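Local coordinates for protein aldehyde dehydrogenase (Burkholderia cenocepacia, PDB 4O6R) that probably oxidises aldehydes to carboxylic acids with NAD(P)+ as hydride acceptor, and holds AMP in its nucleotide pocket, at residues A48-A53 and H214-R219; G292-L297 and L408-A413; V344-E349 and T383-Q388. One frame throughout, in Å; residues are numbered along the deposited sequence. Where two conformers were deposited one is given.

Contact 1: residues A48-A53 and H214-R219; sequences ADVDLA and HTAGQR. With AMP (adenosine monophosphate), chain E.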
loop_
_atom_site.group_PDB
_atom_site.type_symbol
_atom_site.label_atom_id
_atom_site.label_comp_id
_atom_site.label_asym_id
_atom_site.label_seq_id
_atom_site.Cartn_x
_atom_site.Cartn_y
_atom_site.Cartn_z
ATOM N N ALA A 48 -10.754 30.340 -27.649
ATOM C CA ALA A 48 -9.450 31.007 -27.720
ATOM C C ALA A 48 -8.838 31.213 -26.332
ATOM O O ALA A 48 -7.618 31.165 -26.171
ATOM C CB ALA A 48 -9.575 32.334 -28.450
ATOM N N ASP A 49 -9.675 31.430 -25.327
ATOM C CA ASP A 49 -9.184 31.636 -23.966
ATOM C C ASP A 49 -8.773 30.322 -23.339
ATOM O O ASP A 49 -7.759 30.236 -22.657
ATOM C CB ASP A 49 -10.261 32.277 -23.105
ATOM C CG ASP A 49 -10.684 33.645 -23.630
ATOM O OD1 ASP A 49 -9.846 34.587 -23.598
ATOM O OD2 ASP A 49 -11.844 33.754 -24.092
ATOM N N VAL A 50 -9.562 29.288 -23.585
ATOM C CA VAL A 50 -9.150 27.952 -23.189
ATOM C C VAL A 50 -7.791 27.600 -23.802
ATOM O O VAL A 50 -6.920 27.052 -23.118
ATOM C CB VAL A 50 -10.200 26.895 -23.563
ATOM C CG1 VAL A 50 -9.661 25.501 -23.314
ATOM C CG2 VAL A 50 -11.461 27.139 -22.758
ATOM N N ASP A 51 -7.593 27.938 -25.069
ATOM C CA ASP A 51 -6.280 27.719 -25.694
ATOM C C ASP A 51 -5.136 28.436 -24.967
ATOM O O ASP A 51 -4.116 27.849 -24.697
ATOM C CB ASP A 51 -6.297 28.103 -27.181
ATOM C CG ASP A 51 -7.148 27.156 -28.023
ATOM O OD1 ASP A 51 -7.530 26.100 -27.500
ATOM O OD2 ASP A 51 -7.468 27.480 -29.196
ATOM N N LEU A 52 -5.347 29.701 -24.615
ATOM C CA LEU A 52 -4.357 30.457 -23.870
ATOM C C LEU A 52 -4.077 29.812 -22.513
ATOM O O LEU A 52 -2.936 29.751 -22.085
ATOM C CB LEU A 52 -4.808 31.914 -23.684
ATOM C CG LEU A 52 -4.834 32.748 -24.961
ATOM C CD1 LEU A 52 -5.466 34.096 -24.682
ATOM C CD2 LEU A 52 -3.440 32.953 -25.533
ATOM N N ALA A 53 -5.124 29.331 -21.847
ATOM C CA ALA A 53 -4.983 28.698 -20.546
ATOM C C ALA A 53 -4.222 27.391 -20.623
ATOM O O ALA A 53 -3.371 27.137 -19.790
ATOM C CB ALA A 53 -6.354 28.487 -19.922
ATOM N N HIS A 214 -20.895 25.251 -23.595
ATOM C CA HIS A 214 -20.811 24.945 -25.002
ATOM C C HIS A 214 -19.728 25.726 -25.713
ATOM O O HIS A 214 -19.476 25.484 -26.877
ATOM C CB HIS A 214 -22.150 25.187 -25.666
ATOM C CG HIS A 214 -22.596 26.620 -25.642
ATOM N ND1 HIS A 214 -23.383 27.135 -24.634
ATOM C CD2 HIS A 214 -22.387 27.634 -26.512
ATOM C CE1 HIS A 214 -23.630 28.411 -24.879
ATOM N NE2 HIS A 214 -23.032 28.739 -26.011
ATOM N N THR A 215 -19.081 26.676 -25.044
ATOM C CA THR A 215 -17.937 27.382 -25.635
ATOM C C THR A 215 -16.641 26.899 -24.941
ATOM O O THR A 215 -15.910 26.067 -25.491
ATOM C CB THR A 215 -18.074 28.913 -25.513
ATOM O OG1 THR A 215 -18.442 29.275 -24.175
ATOM C CG2 THR A 215 -19.155 29.458 -26.455
ATOM N N ALA A 216 -16.381 27.393 -23.728
ATOM C CA ALA A 216 -15.169 27.029 -22.981
ATOM C C ALA A 216 -15.136 25.564 -22.610
ATOM O O ALA A 216 -14.127 24.907 -22.790
ATOM C CB ALA A 216 -15.024 27.872 -21.717
ATOM N N GLY A 217 -16.235 25.051 -22.067
ATOM C CA GLY A 217 -16.261 23.667 -21.579
ATOM C C GLY A 217 -15.987 22.673 -22.690
ATOM O O GLY A 217 -15.195 21.754 -22.523
ATOM N N GLN A 218 -16.640 22.859 -23.826
ATOM C CA GLN A 218 -16.488 21.944 -24.968
ATOM C C GLN A 218 -15.041 21.990 -25.490
ATOM O O GLN A 218 -14.458 20.960 -25.810
ATOM C CB GLN A 218 -17.469 22.315 -26.080
ATOM C CG GLN A 218 -17.536 21.352 -27.234
ATOM C CD GLN A 218 -18.192 20.039 -26.862
ATOM O OE1 GLN A 218 -19.107 19.992 -26.023
ATOM N NE2 GLN A 218 -17.726 18.951 -27.485
ATOM N N ARG A 219 -14.450 23.176 -25.550
ATOM C CA ARG A 219 -13.086 23.267 -26.041
ATOM C C ARG A 219 -12.120 22.565 -25.074
ATOM O O ARG A 219 -11.218 21.842 -25.505
ATOM C CB ARG A 219 -12.656 24.721 -26.266
ATOM C CG ARG A 219 -11.227 24.889 -26.757
ATOM C CD ARG A 219 -10.907 24.052 -27.994
ATOM N NE ARG A 219 -9.532 24.268 -28.419
ATOM C CZ ARG A 219 -8.855 23.483 -29.243
ATOM N NH1 ARG A 219 -9.414 22.408 -29.777
ATOM N NH2 ARG A 219 -7.594 23.772 -29.531
HETATM P P AMP E . -24.377 20.397 -16.622
HETATM O O1P AMP E . -24.188 18.996 -16.151
HETATM O O2P AMP E . -24.523 20.481 -18.157
HETATM O O3P AMP E . -25.417 21.169 -15.790
HETATM O "O5'" AMP E . -23.000 21.256 -16.318
HETATM C "C5'" AMP E . -22.053 21.188 -15.216
HETATM C "C4'" AMP E . -20.775 21.956 -15.670
HETATM O "O4'" AMP E . -20.446 21.541 -17.010
HETATM C "C3'" AMP E . -20.857 23.487 -15.756
HETATM O "O3'" AMP E . -19.643 24.191 -15.341
HETATM C "C2'" AMP E . -21.205 23.715 -17.237
HETATM O "O2'" AMP E . -20.934 25.030 -17.772
HETATM C "C1'" AMP E . -20.424 22.614 -17.950
HETATM N N9 AMP E . -20.946 22.203 -19.298
HETATM C C8 AMP E . -22.208 22.360 -19.801
HETATM N N7 AMP E . -22.284 21.887 -21.088
HETATM C C5 AMP E . -21.062 21.399 -21.439
HETATM C C6 AMP E . -20.428 20.742 -22.621
HETATM N N6 AMP E . -21.112 20.494 -23.746
HETATM N N1 AMP E . -19.134 20.377 -22.580
HETATM C C2 AMP E . -18.413 20.614 -21.473
HETATM N N3 AMP E . -18.910 21.216 -20.369
HETATM C C4 AMP E . -20.193 21.623 -20.265
#
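Arg-219 reaches Asp-51 because its CG stands anti to the backbone N (chi1 179°), carrying the chain out against Val-50, and a bend at chi2 (53°) leads it on past the valine so that NE faces the carboxylate. The grip is side-on but converges on a single oxygen: Asp-51 OD1 lies 2.9 Å from Arg-219 NE and 3.1 Å from Arg-219 NH2, near the guanidinium plane. The NE bond is the straighter and uses the syn lone pair of OD1; the NH2 donor sits well out of the carboxylate plane, since the two flat groups are turned 76° apart. Nearer the backbone of Arg-219, Val-50 CG1 packs on Arg-219 CG at 3.8 Å. The other methyl, Val-50 CG2, meets Ala-216 through CB at 3.8 Å and lies 3.5 Å from its backbone O. AMP occupies a different side of the same helical turn, where its N6 donates to Gln-218 OE1 (3.1 Å) and its C2 rests 3.4 Å from Gly-217 C. Gln-218 NE2 is itself bonded to Glu-222, which would steady the amide. The contact thus lays helix 47-66 against helix 213-222, which follows strand 206-208 of the nucleotide-binding sheet, with Val-209 between them touching Ala-53.

Contact 2: residues G292-L297 and L408-A413; sequences GSRLVL and LAIANA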
loop_
_atom_site.group_PDB
_atom_site.type_symbol
_atom_site.label_atom_id
_atom_site.label_comp_id
_atom_site.label_asym_id
_atom_site.label_seq_id
_atom_site.Cartn_x
_atom_site.Cartn_y
_atom_site.Cartn_z
ATOM N N GLY A 292 -30.081 12.864 0.130
ATOM C CA GLY A 292 -30.983 11.775 0.460
ATOM C C GLY A 292 -32.368 12.040 -0.115
ATOM O O GLY A 292 -33.313 12.325 0.639
ATOM N N SER A 293 -32.498 11.908 -1.437
ATOM C CA SER A 293 -33.743 12.325 -2.115
ATOM C C SER A 293 -34.860 11.280 -2.135
ATOM O O SER A 293 -35.992 11.597 -2.568
ATOM C CB SER A 293 -33.458 12.780 -3.551
ATOM O OG SER A 293 -32.700 11.797 -4.273
ATOM N N ARG A 294 -34.550 10.066 -1.721
ATOM C CA ARG A 294 -35.548 9.044 -1.531
ATOM C C ARG A 294 -35.511 8.575 -0.111
ATOM O O ARG A 294 -34.536 7.954 0.314
ATOM C CB ARG A 294 -35.325 7.842 -2.466
ATOM C CG ARG A 294 -35.470 8.217 -3.930
ATOM C CD ARG A 294 -35.340 6.995 -4.853
ATOM N NE ARG A 294 -33.974 6.476 -4.845
ATOM C CZ ARG A 294 -33.643 5.175 -4.848
ATOM N NH1 ARG A 294 -34.569 4.213 -4.940
ATOM N NH2 ARG A 294 -32.357 4.839 -4.778
ATOM N N LEU A 295 -36.593 8.835 0.624
ATOM C CA LEU A 295 -36.679 8.427 2.001
ATOM C C LEU A 295 -37.491 7.166 1.998
ATOM O O LEU A 295 -38.645 7.167 1.561
ATOM C CB LEU A 295 -37.301 9.546 2.816
ATOM C CG LEU A 295 -37.459 9.324 4.294
ATOM C CD1 LEU A 295 -36.102 9.265 4.951
ATOM C CD2 LEU A 295 -38.322 10.422 4.877
ATOM N N VAL A 296 -36.857 6.069 2.384
ATOM C CA VAL A 296 -37.395 4.743 2.215
ATOM C C VAL A 296 -37.675 4.214 3.625
ATOM O O VAL A 296 -36.741 3.860 4.355
ATOM C CB VAL A 296 -36.407 3.817 1.468
ATOM C CG1 VAL A 296 -37.014 2.430 1.312
ATOM C CG2 VAL A 296 -36.037 4.390 0.108
ATOM N N LEU A 297 -38.949 4.186 4.022
ATOM C CA LEU A 297 -39.316 4.008 5.431
ATOM C C LEU A 297 -40.013 2.684 5.677
ATOM O O LEU A 297 -40.925 2.316 4.938
ATOM C CB LEU A 297 -40.288 5.106 5.859
ATOM C CG LEU A 297 -39.773 6.532 5.723
ATOM C CD1 LEU A 297 -40.895 7.486 6.073
ATOM C CD2 LEU A 297 -38.578 6.779 6.644
ATOM N N LEU A 408 -33.962 -3.163 -0.235
ATOM C CA LEU A 408 -32.833 -3.295 -1.142
ATOM C C LEU A 408 -33.285 -3.134 -2.572
ATOM O O LEU A 408 -32.643 -2.437 -3.352
ATOM C CB LEU A 408 -32.183 -4.673 -1.007
ATOM C CG LEU A 408 -30.987 -4.927 -1.914
ATOM C CD1 LEU A 408 -29.909 -3.885 -1.577
ATOM C CD2 LEU A 408 -30.525 -6.355 -1.679
ATOM N N ALA A 409 -34.388 -3.796 -2.915
ATOM C CA ALA A 409 -34.925 -3.701 -4.267
ATOM C C ALA A 409 -35.248 -2.238 -4.590
ATOM O O ALA A 409 -34.877 -1.738 -5.655
ATOM C CB ALA A 409 -36.143 -4.614 -4.453
ATOM N N ILE A 410 -35.899 -1.539 -3.676
ATOM C CA ILE A 410 -36.187 -0.118 -3.881
ATOM C C ILE A 410 -34.882 0.679 -4.044
ATOM O O ILE A 410 -34.744 1.452 -4.989
ATOM C CB ILE A 410 -37.048 0.460 -2.740
ATOM C CG1 ILE A 410 -38.441 -0.150 -2.780
ATOM C CG2 ILE A 410 -37.155 1.971 -2.812
ATOM C CD1 ILE A 410 -39.256 0.066 -1.509
ATOM N N ALA A 411 -33.937 0.473 -3.134
ATOM C CA ALA A 411 -32.693 1.203 -3.152
ATOM C C ALA A 411 -32.043 1.126 -4.516
ATOM O O ALA A 411 -31.527 2.120 -5.006
ATOM C CB ALA A 411 -31.720 0.700 -2.079
ATOM N N ASN A 412 -32.047 -0.077 -5.091
ATOM C CA ASN A 412 -31.347 -0.345 -6.334
ATOM C C ASN A 412 -32.207 -0.159 -7.584
ATOM O O ASN A 412 -31.729 -0.470 -8.674
ATOM C CB ASN A 412 -30.750 -1.762 -6.307
ATOM C CG ASN A 412 -29.536 -1.870 -5.380
ATOM O OD1 ASN A 412 -28.959 -0.859 -4.935
ATOM N ND2 ASN A 412 -29.146 -3.080 -5.090
ATOM N N ALA A 413 -33.425 0.391 -7.441
ATOM C CA ALA A 413 -34.386 0.493 -8.564
ATOM C C ALA A 413 -34.206 1.692 -9.509
ATOM O O ALA A 413 -34.985 1.832 -10.477
ATOM C CB ALA A 413 -35.826 0.497 -8.028
#
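Arg-294 and Val-296, on strand 294-298 of the seven-strand sheet, meet Ile-410 and Ala-411 in the last turn of helix 404-411, which packs over one face of that sheet. The polar half of the contact is a two-pronged grip by the arginine on successive backbone carbonyls. Arg-294 NH1 donates to Ile-410 O at 2.8 Å, and Arg-294 NH2 donates to Ala-411 O at 2.9 Å. Both oxygens lie near the guanidinium plane, at its edge, and the NH2 bond is nearly straight (173°). Neither donor lies in the plane of the carbonyl it meets: NH1 stands 46° above that of Ile-410, and NH2 is tilted less from that of Ala-411. Ile-410 O also accepts Ala-413 N at 3.0 Å, and this amide comes to the opposite face of the carbonyl plane from NH1. A positive group set against the carbonyl end of a helix is probably favoured by the helix dipole.

Helix 404-411 belongs to the crossover between parallel strands 395-401 and 421-423, which are separated in the sheet by strands 294-298 and 261-264. This beta-alpha-beta connection passes over strand 294-298, and Ile-410 also touches Leu-399 of the strand beside it. The bend of the Arg-294 chain at chi3 (-69°) turns the guanidinium to the helix end while its NE bonds to Lys-259 O, so all three nitrogens of the group donate to backbone oxygens.

In the apolar half, Val-296 CG2 lies 4.0 Å from Ile-410 CG2, the two branched chains lying alongside and running opposite ways. Ile-410 CG2 is equally 4.0 Å from Arg-294 NH1, which places this methyl beside both strand residues. Ala-411 contributes through its backbone, its CB pointing away from the strand.

Contact 3: residues V344-E349 and T383-Q388; sequences VDVARE and TDRVAQ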
loop_
_atom_site.group_PDB
_atom_site.type_symbol
_atom_site.label_atom_id
_atom_site.label_comp_id
_atom_site.label_asym_id
_atom_site.label_seq_id
_atom_site.Cartn_x
_atom_site.Cartn_y
_atom_site.Cartn_z
ATOM N N VAL A 344 -43.006 19.289 -8.821
ATOM C CA VAL A 344 -44.171 19.256 -7.910
ATOM C C VAL A 344 -45.460 18.932 -8.698
ATOM O O VAL A 344 -46.240 18.082 -8.280
ATOM C CB VAL A 344 -44.353 20.585 -7.106
ATOM C CG1 VAL A 344 -45.643 20.563 -6.304
ATOM C CG2 VAL A 344 -43.169 20.827 -6.207
ATOM N N ASP A 345 -45.659 19.595 -9.843
ATOM C CA ASP A 345 -46.817 19.341 -10.721
ATOM C C ASP A 345 -46.815 17.898 -11.174
ATOM O O ASP A 345 -47.827 17.227 -11.052
ATOM C CB ASP A 345 -46.815 20.246 -11.961
ATOM C CG ASP A 345 -47.026 21.714 -11.625
ATOM O OD1 ASP A 345 -47.509 22.020 -10.519
ATOM O OD2 ASP A 345 -46.676 22.571 -12.461
ATOM N N VAL A 346 -45.647 17.419 -11.605
ATOM C CA VAL A 346 -45.481 16.024 -12.024
ATOM C C VAL A 346 -45.871 15.078 -10.881
ATOM O O VAL A 346 -46.585 14.110 -11.088
ATOM C CB VAL A 346 -44.041 15.725 -12.530
ATOM C CG1 VAL A 346 -43.855 14.234 -12.792
ATOM C CG2 VAL A 346 -43.748 16.485 -13.807
ATOM N N ALA A 347 -45.398 15.364 -9.679
ATOM C CA ALA A 347 -45.666 14.512 -8.543
ATOM C C ALA A 347 -47.176 14.372 -8.322
ATOM O O ALA A 347 -47.681 13.257 -8.185
ATOM C CB ALA A 347 -45.004 15.059 -7.297
ATOM N N ARG A 348 -47.874 15.505 -8.290
ATOM C CA ARG A 348 -49.331 15.487 -8.093
ATOM C C ARG A 348 -50.043 14.743 -9.251
ATOM O O ARG A 348 -50.948 13.919 -9.019
ATOM C CB ARG A 348 -49.887 16.916 -7.958
ATOM C CG ARG A 348 -49.456 17.707 -6.724
ATOM C CD ARG A 348 -50.210 19.060 -6.701
ATOM N NE ARG A 348 -49.608 20.053 -5.778
ATOM C CZ ARG A 348 -49.867 20.095 -4.474
ATOM N NH1 ARG A 348 -50.727 19.235 -3.947
ATOM N NH2 ARG A 348 -49.292 20.989 -3.680
ATOM N N GLU A 349 -49.632 15.034 -10.490
ATOM C CA GLU A 349 -50.164 14.364 -11.696
ATOM C C GLU A 349 -50.116 12.839 -11.540
ATOM O O GLU A 349 -51.027 12.120 -11.930
ATOM C CB GLU A 349 -49.359 14.751 -12.957
ATOM C CG GLU A 349 -49.501 16.185 -13.464
ATOM C CD GLU A 349 -48.329 16.638 -14.349
ATOM O OE1 GLU A 349 -48.079 17.862 -14.429
ATOM O OE2 GLU A 349 -47.628 15.789 -14.962
ATOM N N THR A 383 -41.385 3.516 -9.171
ATOM C CA THR A 383 -41.156 3.806 -10.571
ATOM C C THR A 383 -41.707 5.160 -10.992
ATOM O O THR A 383 -41.536 5.563 -12.151
ATOM C CB THR A 383 -41.843 2.743 -11.438
ATOM O OG1 THR A 383 -43.218 2.668 -11.054
ATOM C CG2 THR A 383 -41.186 1.405 -11.230
ATOM N N ASP A 384 -42.385 5.871 -10.092
ATOM C CA ASP A 384 -42.861 7.195 -10.447
ATOM C C ASP A 384 -41.696 8.123 -10.811
ATOM O O ASP A 384 -40.570 7.948 -10.321
ATOM C CB ASP A 384 -43.688 7.793 -9.318
ATOM C CG ASP A 384 -45.018 7.063 -9.116
ATOM O OD1 ASP A 384 -45.515 6.372 -10.054
ATOM O OD2 ASP A 384 -45.579 7.192 -8.010
ATOM N N ARG A 385 -41.987 9.114 -11.652
ATOM C CA ARG A 385 -40.976 10.064 -12.091
ATOM C C ARG A 385 -40.173 10.688 -10.946
ATOM O O ARG A 385 -38.940 10.731 -11.013
ATOM C CB ARG A 385 -41.568 11.147 -12.995
ATOM C CG ARG A 385 -42.067 10.618 -14.358
ATOM C CD ARG A 385 -42.401 11.722 -15.360
ATOM N NE ARG A 385 -41.229 12.546 -15.637
ATOM C CZ ARG A 385 -41.230 13.792 -16.118
ATOM N NH1 ARG A 385 -42.358 14.430 -16.405
ATOM N NH2 ARG A 385 -40.068 14.415 -16.304
ATOM N N VAL A 386 -40.840 11.155 -9.892
ATOM C CA VAL A 386 -40.115 11.856 -8.832
ATOM C C VAL A 386 -39.339 10.906 -7.931
ATOM O O VAL A 386 -38.554 11.357 -7.102
ATOM C CB VAL A 386 -40.965 12.837 -7.979
ATOM C CG1 VAL A 386 -41.525 13.956 -8.837
ATOM C CG2 VAL A 386 -42.036 12.122 -7.176
ATOM N N ALA A 387 -39.578 9.608 -8.095
ATOM C CA ALA A 387 -38.821 8.563 -7.434
ATOM C C ALA A 387 -37.666 8.069 -8.294
ATOM O O ALA A 387 -36.859 7.305 -7.803
ATOM C CB ALA A 387 -39.748 7.394 -7.099
ATOM N N GLN A 388 -37.585 8.507 -9.555
ATOM C CA GLN A 388 -36.566 8.040 -10.501
ATOM C C GLN A 388 -35.620 9.141 -10.957
ATOM O O GLN A 388 -34.420 8.907 -11.104
ATOM C CB GLN A 388 -37.210 7.411 -11.743
ATOM C CG GLN A 388 -37.881 6.085 -11.481
ATOM C CD GLN A 388 -36.859 4.985 -11.217
ATOM O OE1 GLN A 388 -35.817 4.909 -11.869
ATOM N NE2 GLN A 388 -37.135 4.164 -10.245
#
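Val-346 and Ala-347, near the end of helix 334-349, press on Arg-385 and Val-386 without any hydrogen bond between the two segments. The buried part is wholly apolar. Val-346 CG1 lies 3.8 Å from Arg-385 CB and 3.9 Å from Arg-385 CD, so one methyl spans much of the aliphatic stem of the arginine, and the two side chains cross at about a right angle. One residue further along each segment, Ala-347 CB meets Val-386 CG1 at 4.0 Å and Val-386 CG2 at 4.2 Å, fitting against both branches of the valine. Here the backbones come nearest, with 6.2 Å between Ala-347 CA and Val-386 CA. The small alanine is consistent with such a short separation.

The polar end of the arginine marks the more open side: it comes close to Val-346 but makes no bond across the contact. The chain bends at chi3 (60°), which swings the guanidinium over toward Val-346, Arg-385 NH1 coming 3.6 Å from Val-346 CG2. The methyl approaches the group obliquely, and the touch is a van der Waals one. In the conformer given, Glu-349 OE2 remains 5.6 Å from Arg-385 NH1, too far for a salt bridge, although the opposite charges may still attract. The firm polar partner of the guanidinium is Glu-389, which forms a salt bridge with Arg-385 NH2. Arg-385 is partly exposed, whereas Val-346, Ala-347 and Val-386 are buried, so the contact passes from a buried side to a more open one.

Beyond these residues, Gln-350 accepts a bond from the backbone N of Arg-385, tying the end of the helix to the short 385-388 turn. Val-386 rests on Tyr-343 of helix 334-349 and on Phe-395, so the turn is held between that helix and strand 395-401 of the seven-strand sheet.

In the fold
Contacts 2 and 3 are neighbours in the region built around the seven-strand sheet, with centres 15 Å apart. Contact 3 is nested in the chain between the two segments of contact 2. They touch directly: Gln-388 NE2 lies 3.2 Å from Ala-413 O, a probable hydrogen bond, and Arg-294 CD packs 3.3 Å from Ala-387 O. Contact 1 stands apart, its centre about 40 Å from that of contact 2 and about 38 Å from that of contact 3; even the nearest atoms are about 26 and 23 Å away. It alone borders the AMP pocket, through Gly-217 and Gln-218, whereas the other two lie away from that pocket.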